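Local coordinates for glutathione S-transferase omega-like 2 (Saccharomyces cerevisiae, PDB 5LKB), which acts as a glutathione-dependent thiol transferase, reducing beta-hydroxyethyl disulfide, dehydroascorbate and dimethylarsinic acid and reacting with glutathionyl-(hydro)quinones, at residues Leu44-Leu58 / Ile288-Tyr301. Numbering follows the deposited sequence.
Sequences LACPWAHRTLITRAL and IRLYTTVIRFDPVY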
loop_
_atom_site.group_PDB
_atom_site.type_symbol
_atom_site.label_atom_id
_atom_site.label_comp_id
_atom_site.label_asym_id
_atom_site.label_seq_id
_atom_site.Cartn_x
_atom_site.Cartn_y
_atom_site.Cartn_z
ATOM N N LEU A 44 -18.446 8.095 -10.820
ATOM C CA LEU A 44 -18.043 8.549 -9.484
ATOM C C LEU A 44 -16.636 8.089 -9.085
ATOM O O LEU A 44 -16.054 8.707 -8.189
ATOM C CB LEU A 44 -19.031 8.004 -8.465
ATOM C CG LEU A 44 -20.423 8.606 -8.431
ATOM C CD1 LEU A 44 -21.409 7.780 -7.659
ATOM C CD2 LEU A 44 -20.294 9.988 -7.825
ATOM N N ALA A 45 -16.035 7.168 -9.805
ATOM C CA ALA A 45 -14.670 6.738 -9.491
ATOM C C ALA A 45 -13.626 7.712 -10.035
ATOM O O ALA A 45 -12.490 7.783 -9.515
ATOM C CB ALA A 45 -14.396 5.376 -10.097
ATOM N N CYS A 46 -14.003 8.457 -11.119
ATOM C CA CYS A 46 -13.041 9.214 -11.908
ATOM C C CYS A 46 -12.801 10.569 -11.271
ATOM O O CYS A 46 -13.763 11.320 -11.083
ATOM C CB CYS A 46 -13.616 9.460 -13.322
ATOM S SG CYS A 46 -12.649 10.584 -14.304
ATOM N N PRO A 47 -11.549 10.972 -11.009
ATOM C CA PRO A 47 -11.289 12.267 -10.391
ATOM C C PRO A 47 -11.523 13.438 -11.341
ATOM O O PRO A 47 -11.691 14.578 -10.887
ATOM C CB PRO A 47 -9.800 12.157 -9.990
ATOM C CG PRO A 47 -9.212 11.266 -10.987
ATOM C CD PRO A 47 -10.271 10.218 -11.241
ATOM N N TRP A 48 -11.427 13.163 -12.638
ATOM C CA TRP A 48 -11.679 14.193 -13.647
ATOM C C TRP A 48 -13.167 14.508 -13.667
ATOM O O TRP A 48 -13.584 15.684 -13.581
ATOM C CB TRP A 48 -11.132 13.668 -14.997
ATOM C CG TRP A 48 -9.750 13.073 -14.961
ATOM C CD1 TRP A 48 -9.449 11.746 -14.963
ATOM C CD2 TRP A 48 -8.494 13.755 -14.770
ATOM N NE1 TRP A 48 -8.109 11.550 -14.798
ATOM C CE2 TRP A 48 -7.489 12.769 -14.712
ATOM C CE3 TRP A 48 -8.114 15.096 -14.698
ATOM C CZ2 TRP A 48 -6.151 13.086 -14.582
ATOM C CZ3 TRP A 48 -6.801 15.413 -14.589
ATOM C CH2 TRP A 48 -5.813 14.397 -14.524
ATOM N N ALA A 49 -13.990 13.459 -13.786
ATOM C CA ALA A 49 -15.442 13.642 -13.730
ATOM C C ALA A 49 -15.877 14.198 -12.386
ATOM O O ALA A 49 -16.823 14.985 -12.292
ATOM C CB ALA A 49 -16.128 12.312 -14.028
ATOM N N HIS A 50 -15.194 13.804 -11.302
ATOM C CA HIS A 50 -15.551 14.292 -9.992
ATOM C C HIS A 50 -15.476 15.823 -9.952
ATOM O O HIS A 50 -16.246 16.454 -9.285
ATOM C CB HIS A 50 -14.676 13.593 -8.927
ATOM C CG HIS A 50 -15.134 13.766 -7.510
ATOM N ND1 HIS A 50 -14.452 13.178 -6.441
ATOM C CD2 HIS A 50 -16.223 14.371 -6.990
ATOM C CE1 HIS A 50 -15.109 13.450 -5.332
ATOM N NE2 HIS A 50 -16.192 14.163 -5.637
ATOM N N ARG A 51 -14.514 16.429 -10.652
ATOM C CA ARG A 51 -14.406 17.881 -10.677
ATOM C C ARG A 51 -15.709 18.484 -11.100
ATOM O O ARG A 51 -16.120 19.483 -10.530
ATOM C CB ARG A 51 -13.352 18.330 -11.686
ATOM C CG ARG A 51 -11.894 17.835 -11.473
ATOM C CD ARG A 51 -11.138 18.133 -12.741
ATOM N NE ARG A 51 -9.698 18.150 -12.535
ATOM C CZ ARG A 51 -8.834 18.553 -13.448
ATOM N NH1 ARG A 51 -9.300 19.008 -14.623
ATOM N NH2 ARG A 51 -7.547 18.542 -13.178
ATOM N N THR A 52 -16.344 17.870 -12.082
ATOM C CA THR A 52 -17.557 18.451 -12.649
ATOM C C THR A 52 -18.746 18.281 -11.721
ATOM O O THR A 52 -19.632 19.143 -11.711
ATOM C CB THR A 52 -17.834 17.891 -14.048
ATOM O OG1 THR A 52 -18.283 16.549 -14.045
ATOM C CG2 THR A 52 -16.630 17.972 -14.943
ATOM N N LEU A 53 -18.819 17.174 -10.956
ATOM C CA LEU A 53 -19.896 16.993 -9.998
ATOM C C LEU A 53 -19.803 18.024 -8.884
ATOM O O LEU A 53 -20.820 18.613 -8.496
ATOM C CB LEU A 53 -19.853 15.613 -9.406
ATOM C CG LEU A 53 -20.170 14.466 -10.304
ATOM C CD1 LEU A 53 -20.043 13.136 -9.510
ATOM C CD2 LEU A 53 -21.560 14.537 -10.919
ATOM N N ILE A 54 -18.606 18.265 -8.361
ATOM C CA ILE A 54 -18.418 19.234 -7.296
ATOM C C ILE A 54 -18.853 20.622 -7.793
ATOM O O ILE A 54 -19.568 21.368 -7.110
ATOM C CB ILE A 54 -16.962 19.255 -6.793
ATOM C CG1 ILE A 54 -16.642 17.902 -6.118
ATOM C CG2 ILE A 54 -16.738 20.381 -5.813
ATOM C CD1 ILE A 54 -15.178 17.598 -6.058
ATOM N N THR A 55 -18.400 20.977 -8.986
ATOM C CA THR A 55 -18.672 22.300 -9.531
ATOM C C THR A 55 -20.154 22.459 -9.845
ATOM O O THR A 55 -20.741 23.508 -9.540
ATOM C CB THR A 55 -17.803 22.518 -10.768
ATOM O OG1 THR A 55 -16.402 22.398 -10.444
ATOM C CG2 THR A 55 -17.968 23.944 -11.302
ATOM N N ARG A 56 -20.780 21.432 -10.408
ATOM C CA ARG A 56 -22.220 21.430 -10.619
ATOM C C ARG A 56 -22.984 21.719 -9.332
ATOM O O ARG A 56 -23.970 22.481 -9.315
ATOM C CB ARG A 56 -22.669 20.138 -11.315
ATOM C CG ARG A 56 -24.182 19.914 -11.381
ATOM C CD ARG A 56 -24.432 18.717 -12.204
ATOM N NE ARG A 56 -25.795 18.181 -12.135
ATOM C CZ ARG A 56 -26.243 17.206 -11.353
ATOM N NH1 ARG A 56 -25.450 16.570 -10.466
ATOM N NH2 ARG A 56 -27.492 16.786 -11.494
ATOM N N ALA A 57 -22.592 21.092 -8.234
ATOM C CA ALA A 57 -23.272 21.360 -6.971
ATOM C C ALA A 57 -23.020 22.779 -6.474
ATOM O O ALA A 57 -23.975 23.472 -6.068
ATOM C CB ALA A 57 -22.826 20.354 -5.915
ATOM N N LEU A 58 -21.771 23.223 -6.457
ATOM C CA LEU A 58 -21.390 24.501 -5.866
ATOM C C LEU A 58 -22.055 25.641 -6.630
ATOM O O LEU A 58 -22.405 26.679 -6.056
ATOM C CB LEU A 58 -19.867 24.683 -5.894
ATOM C CG LEU A 58 -19.059 23.860 -4.861
ATOM C CD1 LEU A 58 -17.562 24.032 -5.108
ATOM C CD2 LEU A 58 -19.330 24.259 -3.458
ATOM N N ILE A 288 -10.747 22.451 -5.924
ATOM C CA ILE A 288 -11.554 21.384 -6.495
ATOM C C ILE A 288 -10.672 20.400 -7.234
ATOM O O ILE A 288 -10.764 19.182 -7.043
ATOM C CB ILE A 288 -12.679 21.977 -7.370
ATOM C CG1 ILE A 288 -13.645 22.766 -6.477
ATOM C CG2 ILE A 288 -13.392 20.865 -8.158
ATOM C CD1 ILE A 288 -14.681 23.562 -7.225
ATOM N N ARG A 289 -9.795 20.910 -8.085
ATOM C CA ARG A 289 -8.965 20.066 -8.912
ATOM C C ARG A 289 -7.987 19.275 -8.056
ATOM O O ARG A 289 -7.787 18.089 -8.324
ATOM C CB ARG A 289 -8.240 20.893 -9.980
ATOM C CG ARG A 289 -9.191 21.406 -11.114
ATOM C CD ARG A 289 -8.433 22.506 -11.941
ATOM N NE ARG A 289 -7.160 22.008 -12.416
ATOM C CZ ARG A 289 -6.697 22.011 -13.640
ATOM N NH1 ARG A 289 -7.406 22.528 -14.647
ATOM N NH2 ARG A 289 -5.474 21.525 -13.866
ATOM N N LEU A 290 -7.414 19.886 -7.026
ATOM C CA LEU A 290 -6.491 19.135 -6.159
ATOM C C LEU A 290 -7.264 18.097 -5.366
ATOM O O LEU A 290 -6.762 16.972 -5.161
ATOM C CB LEU A 290 -5.758 20.070 -5.208
ATOM C CG LEU A 290 -4.782 19.414 -4.210
ATOM C CD1 LEU A 290 -3.711 18.705 -4.967
ATOM C CD2 LEU A 290 -4.189 20.432 -3.296
ATOM N N TYR A 291 -8.439 18.455 -4.867
ATOM C CA TYR A 291 -9.216 17.566 -3.987
ATOM C C TYR A 291 -9.489 16.204 -4.628
ATOM O O TYR A 291 -9.438 15.158 -3.945
ATOM C CB TYR A 291 -10.578 18.211 -3.676
ATOM C CG TYR A 291 -11.552 17.335 -2.887
ATOM C CD1 TYR A 291 -12.410 16.530 -3.551
ATOM C CD2 TYR A 291 -11.573 17.311 -1.511
ATOM C CE1 TYR A 291 -13.298 15.714 -2.910
ATOM C CE2 TYR A 291 -12.479 16.494 -0.822
ATOM C CZ TYR A 291 -13.349 15.729 -1.516
ATOM O OH TYR A 291 -14.250 14.902 -0.872
ATOM N N THR A 292 -9.866 16.167 -5.889
ATOM C CA THR A 292 -10.316 14.905 -6.460
ATOM C C THR A 292 -9.176 13.879 -6.463
ATOM O O THR A 292 -9.429 12.679 -6.359
ATOM C CB THR A 292 -10.976 15.082 -7.807
ATOM O OG1 THR A 292 -9.999 15.639 -8.689
ATOM C CG2 THR A 292 -12.221 16.014 -7.734
ATOM N N THR A 293 -7.929 14.342 -6.536
ATOM C CA THR A 293 -6.786 13.448 -6.390
ATOM C C THR A 293 -6.550 13.122 -4.927
ATOM O O THR A 293 -6.308 11.953 -4.554
ATOM C CB THR A 293 -5.534 14.048 -7.016
ATOM O OG1 THR A 293 -5.769 14.240 -8.420
ATOM C CG2 THR A 293 -4.331 13.123 -6.829
ATOM N N VAL A 294 -6.443 14.154 -4.089
ATOM C CA VAL A 294 -6.075 13.960 -2.687
ATOM C C VAL A 294 -7.072 13.045 -1.975
ATOM O O VAL A 294 -6.658 12.171 -1.210
ATOM C CB VAL A 294 -5.885 15.293 -1.931
ATOM C CG1 VAL A 294 -5.529 15.060 -0.430
ATOM C CG2 VAL A 294 -4.745 16.108 -2.534
ATOM N N ILE A 295 -8.381 13.155 -2.261
ATOM C CA ILE A 295 -9.384 12.308 -1.605
ATOM C C ILE A 295 -9.255 10.833 -1.984
ATOM O O ILE A 295 -9.677 9.956 -1.220
ATOM C CB ILE A 295 -10.814 12.861 -1.861
ATOM C CG1 ILE A 295 -11.765 12.395 -0.757
ATOM C CG2 ILE A 295 -11.328 12.493 -3.214
ATOM C CD1 ILE A 295 -11.509 12.957 0.616
ATOM N N ARG A 296 -8.668 10.551 -3.144
ATOM C CA ARG A 296 -8.419 9.203 -3.652
ATOM C C ARG A 296 -7.045 8.671 -3.245
ATOM O O ARG A 296 -6.732 7.485 -3.483
ATOM C CB ARG A 296 -8.575 9.199 -5.190
ATOM C CG ARG A 296 -9.990 9.332 -5.645
ATOM C CD ARG A 296 -10.056 9.568 -7.169
ATOM N NE ARG A 296 -11.481 9.568 -7.597
ATOM C CZ ARG A 296 -12.377 10.522 -7.283
ATOM N NH1 ARG A 296 -12.007 11.598 -6.671
ATOM N NH2 ARG A 296 -13.634 10.312 -7.578
ATOM N N PHE A 297 -6.225 9.523 -2.651
ATOM C CA PHE A 297 -4.805 9.167 -2.508
ATOM C C PHE A 297 -4.617 8.041 -1.511
ATOM O O PHE A 297 -4.010 6.998 -1.851
ATOM C CB PHE A 297 -3.988 10.408 -2.117
ATOM C CG PHE A 297 -2.512 10.276 -2.368
ATOM C CD1 PHE A 297 -1.673 9.734 -1.407
ATOM C CD2 PHE A 297 -1.968 10.731 -3.537
ATOM C CE1 PHE A 297 -0.324 9.601 -1.662
ATOM C CE2 PHE A 297 -0.591 10.585 -3.781
ATOM C CZ PHE A 297 0.223 10.049 -2.866
ATOM N N ASP A 298 -5.156 8.202 -0.287
ATOM C CA ASP A 298 -4.996 7.126 0.688
ATOM C C ASP A 298 -5.863 5.922 0.366
ATOM O O ASP A 298 -5.385 4.785 0.535
ATOM C CB ASP A 298 -5.217 7.627 2.124
ATOM C CG ASP A 298 -4.160 8.613 2.575
ATOM O OD1 ASP A 298 -3.191 8.832 1.818
ATOM O OD2 ASP A 298 -4.255 9.137 3.711
ATOM N N PRO A 299 -7.109 6.076 -0.072
ATOM C CA PRO A 299 -7.928 4.889 -0.378
ATOM C C PRO A 299 -7.434 4.031 -1.527
ATOM O O PRO A 299 -7.721 2.824 -1.543
ATOM C CB PRO A 299 -9.312 5.506 -0.675
ATOM C CG PRO A 299 -9.351 6.713 0.137
ATOM C CD PRO A 299 -7.946 7.283 0.046
ATOM N N VAL A 300 -6.794 4.631 -2.548
ATOM C CA VAL A 300 -6.368 3.926 -3.766
ATOM C C VAL A 300 -4.918 4.196 -4.152
ATOM O O VAL A 300 -4.156 3.266 -4.428
ATOM C CB VAL A 300 -7.292 4.289 -4.957
ATOM C CG1 VAL A 300 -6.648 3.805 -6.266
ATOM C CG2 VAL A 300 -8.650 3.662 -4.695
ATOM N N TYR A 301 -4.513 5.444 -4.310
ATOM C CA TYR A 301 -3.272 5.690 -5.029
ATOM C C TYR A 301 -2.038 5.123 -4.290
ATOM O O TYR A 301 -1.078 4.699 -4.932
ATOM C CB TYR A 301 -3.081 7.154 -5.336
ATOM C CG TYR A 301 -4.157 7.724 -6.258
ATOM C CD1 TYR A 301 -4.744 6.971 -7.285
ATOM C CD2 TYR A 301 -4.561 9.023 -6.093
ATOM C CE1 TYR A 301 -5.709 7.544 -8.148
ATOM C CE2 TYR A 301 -5.491 9.599 -6.942
ATOM C CZ TYR A 301 -6.050 8.843 -7.945
ATOM O OH TYR A 301 -7.003 9.368 -8.806
HETATM O O HOH W 1 -8.146 16.754 -10.694
#
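Arg296 reaches from helix 285-304 to the loop just before helix 47-58. Its NE gives a nearly straight bond to Ala45 O (2.8 Å), from above the carbonyl plane. NH1 hydrogen-bonds His50 ND1 (2.9 Å) in the ring plane and in the guanidinium plane, though these are turned 70° apart, and also Thr292 O in its own helix. NH2 adds a weak bond to Leu44 O. The extended side chain carries the guanidinium to the loop, where Pro47 CA lies over one face. With alanine in its place, Ala45 O and His50 ND1 lose these donors, and the loop before Cys46 would probably be less firmly held. His50 NE2 is hydrogen-bonded to Thr336 OG1.

Thr292 is a knob among Pro47, His50, Arg51 and Ile54. Its OG1, between backbone N and carbonyl carbon (chi1 61°), bonds Pro47 O at 3.0 Å. The Arg51 guanidinium lies flat on that of Arg289, centres 4.1 Å apart, with Trp48 on its other face. A water links Arg51 NE to Arg289 O. His50 and Tyr291 form an offset edge-to-face pair, with His50 CE1 at the Tyr291 edge. Ile288 CD1 meets Leu58 CD1 at 3.6 Å.

The axes of segments 47-58 and 288-301 cross at 126°. The contact joins the thioredoxin-like and all-helical domains of the glutathione transferase fold, beside the nucleophile Cys46, whose SG caps helix 47-58 by accepting from Ala49 N.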